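Local coordinates for nigritoxine (Vibrio nigripulchritudo, PDB 5M41), which is a bacterial toxin that acts against crustaceans and insects, at residues A297-I307 with T386-S397. Residues are numbered along the deposited sequence; the frame is centred on the assembly and turned at random.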
ATOM      1  N   ALA A 297      -9.881  -4.444  10.611  1.00 53.78           N
ATOM      2  CA  ALA A 297      -9.203  -3.186  10.917  1.00 56.72           C
ATOM      3  C   ALA A 297     -10.002  -2.339  11.920  1.00 58.49           C
ATOM      4  O   ALA A 297      -9.622  -1.215  12.218  1.00 58.97           O
ATOM      5  CB  ALA A 297      -8.916  -2.396   9.640  1.00 53.33           C
ATOM      6  N   SER A 298     -11.093  -2.886  12.450  1.00 62.37           N
ATOM      7  CA  SER A 298     -11.957  -2.138  13.367  1.00 69.41           C
ATOM      8  C   SER A 298     -12.038  -2.805  14.727  1.00 74.10           C
ATOM      9  O   SER A 298     -11.649  -3.956  14.881  1.00 76.24           O
ATOM     10  CB  SER A 298     -13.363  -1.990  12.789  1.00 70.58           C
ATOM     11  OG  SER A 298     -14.091  -3.194  12.940  1.00 71.33           O
ATOM     12  N   GLY A 299     -12.571  -2.075  15.701  1.00 82.51           N
ATOM     13  CA  GLY A 299     -12.624  -2.541  17.084  1.00 88.97           C
ATOM     14  C   GLY A 299     -11.398  -2.026  17.798  1.00 94.78           C
ATOM     15  O   GLY A 299     -10.408  -1.678  17.150  1.00 98.66           O
ATOM     16  N   ILE A 300     -11.455  -1.958  19.125  1.00100.28           N
ATOM     17  CA  ILE A 300     -10.303  -1.484  19.894  1.00102.45           C
ATOM     18  C   ILE A 300      -9.199  -2.534  19.805  1.00 98.25           C
ATOM     19  O   ILE A 300      -9.476  -3.741  19.762  1.00100.51           O
ATOM     20  CB  ILE A 300     -10.626  -1.210  21.384  1.00109.69           C
ATOM     21  CG1 ILE A 300     -12.134  -0.996  21.613  1.00113.40           C
ATOM     22  CG2 ILE A 300      -9.792  -0.029  21.887  1.00109.63           C
ATOM     23  CD1 ILE A 300     -12.585  -1.205  23.053  1.00114.96           C
ATOM     24  N   GLY A 301      -7.954  -2.069  19.754  1.00 93.65           N
ATOM     25  CA  GLY A 301      -6.801  -2.963  19.640  1.00 87.08           C
ATOM     26  C   GLY A 301      -6.682  -3.679  18.302  1.00 78.82           C
ATOM     27  O   GLY A 301      -5.991  -4.696  18.198  1.00 77.86           O
ATOM     28  N   ALA A 302      -7.351  -3.153  17.278  1.00 72.69           N
ATOM     29  CA  ALA A 302      -7.240  -3.709  15.932  1.00 65.59           C
ATOM     30  C   ALA A 302      -5.803  -3.575  15.437  1.00 63.12           C
ATOM     31  O   ALA A 302      -5.233  -4.538  14.916  1.00 60.36           O
ATOM     32  CB  ALA A 302      -8.206  -3.018  14.982  1.00 64.20           C
ATOM     33  N   ALA A 303      -5.220  -2.393  15.649  1.00 61.86           N
ATOM     34  CA  ALA A 303      -3.855  -2.089  15.233  1.00 59.73           C
ATOM     35  C   ALA A 303      -2.823  -3.044  15.842  1.00 59.11           C
ATOM     36  O   ALA A 303      -1.968  -3.586  15.138  1.00 56.63           O
ATOM     37  CB  ALA A 303      -3.515  -0.640  15.552  1.00 61.57           C
ATOM     38  N   VAL A 304      -2.917  -3.272  17.142  1.00 60.11           N
ATOM     39  CA  VAL A 304      -2.087  -4.277  17.789  1.00 59.91           C
ATOM     40  C   VAL A 304      -2.223  -5.650  17.104  1.00 56.94           C
ATOM     41  O   VAL A 304      -1.221  -6.311  16.847  1.00 58.38           O
ATOM     42  CB  VAL A 304      -2.385  -4.372  19.307  1.00 64.75           C
ATOM     43  CG1 VAL A 304      -1.854  -5.673  19.896  1.00 66.03           C
ATOM     44  CG2 VAL A 304      -1.806  -3.169  20.050  1.00 65.93           C
ATOM     45  N   SER A 305      -3.445  -6.081  16.812  1.00 55.17           N
ATOM     46  CA  SER A 305      -3.647  -7.372  16.123  1.00 55.50           C
ATOM     47  C   SER A 305      -3.026  -7.397  14.733  1.00 51.21           C
ATOM     48  O   SER A 305      -2.417  -8.390  14.333  1.00 51.17           O
ATOM     49  CB  SER A 305      -5.133  -7.722  16.008  1.00 59.28           C
ATOM     50  OG  SER A 305      -5.695  -7.917  17.287  1.00 66.68           O
ATOM     51  N   VAL A 306      -3.176  -6.301  13.998  1.00 49.49           N
ATOM     52  CA  VAL A 306      -2.595  -6.208  12.657  1.00 48.04           C
ATOM     53  C   VAL A 306      -1.069  -6.292  12.689  1.00 47.60           C
ATOM     54  O   VAL A 306      -0.476  -7.082  11.964  1.00 46.23           O
ATOM     55  CB  VAL A 306      -3.097  -4.963  11.918  1.00 47.61           C
ATOM     56  CG1 VAL A 306      -2.451  -4.873  10.537  1.00 46.84           C
ATOM     57  CG2 VAL A 306      -4.615  -5.034  11.801  1.00 48.76           C
ATOM     58  N   ILE A 307      -0.443  -5.519  13.575  1.00 48.65           N
ATOM     59  CA  ILE A 307       1.017  -5.572  13.770  1.00 49.30           C
ATOM     60  C   ILE A 307       1.472  -6.998  14.080  1.00 51.65           C
ATOM     61  O   ILE A 307       2.374  -7.523  13.435  1.00 52.87           O
ATOM     62  CB  ILE A 307       1.450  -4.641  14.935  1.00 50.16           C
ATOM     63  CG1 ILE A 307       1.233  -3.180  14.532  1.00 50.47           C
ATOM     64  CG2 ILE A 307       2.893  -4.915  15.351  1.00 49.37           C
ATOM     65  CD1 ILE A 307       1.211  -2.197  15.687  1.00 52.87           C
ATOM     66  N   THR A 386       5.294   0.636  13.562  1.00 42.91           N
ATOM     67  CA  THR A 386       4.078   0.864  14.370  1.00 45.28           C
ATOM     68  C   THR A 386       3.308   2.142  14.016  1.00 46.08           C
ATOM     69  O   THR A 386       2.082   2.115  13.935  1.00 46.32           O
ATOM     70  CB  THR A 386       4.422   0.823  15.882  1.00 47.70           C
ATOM     71  OG1 THR A 386       4.930  -0.474  16.189  1.00 46.89           O
ATOM     72  CG2 THR A 386       3.206   1.152  16.790  1.00 50.31           C
ATOM     73  N   ASP A 387       4.007   3.252  13.796  1.00 46.71           N
ATOM     74  CA  ASP A 387       3.308   4.479  13.380  1.00 48.53           C
ATOM     75  C   ASP A 387       2.638   4.271  12.024  1.00 45.07           C
ATOM     76  O   ASP A 387       1.538   4.753  11.780  1.00 47.28           O
ATOM     77  CB  ASP A 387       4.253   5.686  13.304  1.00 49.58           C
ATOM     78  CG  ASP A 387       4.766   6.139  14.685  1.00 55.40           C
ATOM     79  OD1 ASP A 387       4.166   5.771  15.719  1.00 57.91           O
ATOM     80  OD2 ASP A 387       5.770   6.882  14.730  1.00 54.99           O
ATOM     81  N   ILE A 388       3.312   3.554  11.145  1.00 43.73           N
ATOM     82  CA  ILE A 388       2.777   3.298   9.804  1.00 43.47           C
ATOM     83  C   ILE A 388       1.537   2.425   9.876  1.00 41.65           C
ATOM     84  O   ILE A 388       0.508   2.749   9.274  1.00 40.78           O
ATOM     85  CB  ILE A 388       3.841   2.676   8.883  1.00 41.88           C
ATOM     86  CG1 ILE A 388       4.845   3.756   8.476  1.00 41.63           C
ATOM     87  CG2 ILE A 388       3.180   2.004   7.667  1.00 41.36           C
ATOM     88  CD1 ILE A 388       6.180   3.239   7.995  1.00 41.94           C
ATOM     89  N   ILE A 389       1.623   1.341  10.640  1.00 41.11           N
ATOM     90  CA  ILE A 389       0.506   0.408  10.704  1.00 41.30           C
ATOM     91  C   ILE A 389      -0.677   0.978  11.504  1.00 43.44           C
ATOM     92  O   ILE A 389      -1.830   0.787  11.105  1.00 42.94           O
ATOM     93  CB  ILE A 389       0.964  -0.994  11.141  1.00 42.62           C
ATOM     94  CG1 ILE A 389       1.976  -1.537  10.101  1.00 41.11           C
ATOM     95  CG2 ILE A 389      -0.241  -1.915  11.334  1.00 42.26           C
ATOM     96  CD1 ILE A 389       2.806  -2.737  10.545  1.00 42.53           C
ATOM     97  N   ASN A 390      -0.403   1.709  12.591  1.00 45.73           N
ATOM     98  CA  ASN A 390      -1.459   2.470  13.298  1.00 49.63           C
ATOM     99  C   ASN A 390      -2.178   3.435  12.348  1.00 49.78           C
ATOM    100  O   ASN A 390      -3.403   3.457  12.287  1.00 52.01           O
ATOM    101  CB  ASN A 390      -0.913   3.253  14.504  1.00 54.06           C
ATOM    102  CG  ASN A 390      -0.532   2.355  15.679  1.00 58.99           C
ATOM    103  OD1 ASN A 390      -0.763   1.145  15.672  1.00 60.82           O
ATOM    104  ND2 ASN A 390       0.058   2.954  16.698  1.00 61.55           N
ATOM    105  N   GLY A 391      -1.413   4.219  11.595  1.00 48.89           N
ATOM    106  CA  GLY A 391      -2.007   5.162  10.646  1.00 50.05           C
ATOM    107  C   GLY A 391      -2.916   4.458   9.644  1.00 49.35           C
ATOM    108  O   GLY A 391      -4.061   4.859   9.438  1.00 51.28           O
ATOM    109  N   LEU A 392      -2.409   3.406   9.018  1.00 46.47           N
ATOM    110  CA  LEU A 392      -3.187   2.682   8.023  1.00 45.19           C
ATOM    111  C   LEU A 392      -4.464   2.082   8.604  1.00 44.64           C
ATOM    112  O   LEU A 392      -5.549   2.198   8.008  1.00 45.13           O
ATOM    113  CB  LEU A 392      -2.339   1.595   7.327  1.00 42.00           C
ATOM    114  CG  LEU A 392      -3.100   0.705   6.328  1.00 41.69           C
ATOM    115  CD1 LEU A 392      -3.751   1.510   5.207  1.00 40.62           C
ATOM    116  CD2 LEU A 392      -2.190  -0.376   5.760  1.00 38.08           C
ATOM    117  N   VAL A 393      -4.330   1.414   9.744  1.00 44.03           N
ATOM    118  CA  VAL A 393      -5.474   0.788  10.389  1.00 46.59           C
ATOM    119  C   VAL A 393      -6.541   1.847  10.717  1.00 49.98           C
ATOM    120  O   VAL A 393      -7.728   1.636  10.468  1.00 50.43           O
ATOM    121  CB  VAL A 393      -5.083  -0.003  11.657  1.00 46.90           C
ATOM    122  CG1 VAL A 393      -6.310  -0.289  12.511  1.00 49.59           C
ATOM    123  CG2 VAL A 393      -4.409  -1.306  11.288  1.00 45.71           C
ATOM    124  N   SER A 394      -6.126   2.999  11.229  1.00 51.48           N
ATOM    125  CA  SER A 394      -7.112   4.035  11.561  1.00 55.89           C
ATOM    126  C   SER A 394      -7.923   4.506  10.355  1.00 56.06           C
ATOM    127  O   SER A 394      -9.086   4.886  10.508  1.00 58.67           O
ATOM    128  CB  SER A 394      -6.471   5.237  12.256  1.00 58.70           C
ATOM    129  OG  SER A 394      -5.705   6.013  11.345  1.00 61.16           O
ATOM    130  N   VAL A 395      -7.331   4.500   9.161  1.00 52.35           N
ATOM    131  CA  VAL A 395      -8.103   4.911   7.976  1.00 51.94           C
ATOM    132  C   VAL A 395      -8.757   3.733   7.235  1.00 51.96           C
ATOM    133  O   VAL A 395      -9.738   3.929   6.517  1.00 52.14           O
ATOM    134  CB  VAL A 395      -7.319   5.841   7.009  1.00 53.12           C
ATOM    135  CG1 VAL A 395      -6.947   7.159   7.697  1.00 53.97           C
ATOM    136  CG2 VAL A 395      -6.085   5.138   6.459  1.00 50.08           C
ATOM    137  N   ALA A 396      -8.242   2.514   7.410  1.00 49.34           N
ATOM    138  CA  ALA A 396      -8.920   1.326   6.848  1.00 48.93           C
ATOM    139  C   ALA A 396     -10.093   0.891   7.727  1.00 51.98           C
ATOM    140  O   ALA A 396     -11.023   0.229   7.264  1.00 52.32           O
ATOM    141  CB  ALA A 396      -7.954   0.174   6.678  1.00 45.95           C
ATOM    142  N   SER A 397     -10.018   1.296   8.989  1.00 53.16           N
ATOM    143  CA  SER A 397     -10.933   0.949  10.065  1.00 58.31           C
ATOM    144  C   SER A 397     -12.380   0.629   9.686  1.00 62.50           C
ATOM    145  O   SER A 397     -12.941  -0.395  10.106  1.00 66.24           O
ATOM    146  CB  SER A 397     -10.936   2.084  11.085  1.00 58.75           C
ATOM    147  OG  SER A 397     -12.000   1.890  11.963  1.00 63.87           O
TER
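Val-393 is the main bump here: its two methyls fill a hollow that segment 297-307 makes by turning from a strand end into a helix. With CG1 trans to its backbone nitrogen (chi1 163°), Val-393 splits its methyls between a pocket of alanines and Val-306. Val-393 CG1 enters among Ala-297, Ala-302 and Ala-303, 3.5 Å from Ala-297 O. The other branch faces the next helical turn, where Val-393 CG2 meets Val-306 CG2 at 3.8 Å as the two valines run antiparallel alongside one another.

A turn earlier on helix 386-396, Ile-389 supplies the second bump. Ile-389 CG2 sits between Val-306 and Ile-307, 3.7 Å from Ile-307 CG1. Ile-307 in turn lies crosswise to the Thr-386 side chain, its CD1 touching Thr-386 CG2 and also reaching Asn-390 OD1. Between the two helices the alpha carbons come nearest at Ala-303 and Asn-390, where the alanine offers no more than a methyl: Asn-390 OD1 lies 3.3 Å from Ala-303 CB, a close van der Waals touch.

The segment axes pass 9.2 Å apart, with N-to-C directions 124° apart. Helix 386-396 packs on a face of the antiparallel sheet containing strands 328-336, 340-348 and 366-370, with Ala-297 joining it there, in a toxin described as having a new fold. Ile-341 of strand 340-348 touches Ala-297, Val-393 and Ala-396, while Leu-333 and Ile-369 lie against Ile-389.

Before helix 302-319 begins, a type II turn from Gly-299 to Ala-302 reverses the chain, with Gly-301 at the N-cap. At the far end of the contact, Ala-297 CB rests against Ala-396 CB, and Ser-397 CA directs its hydrogen at Ala-297 O over 3.3 Å, with 150° at the hydrogen.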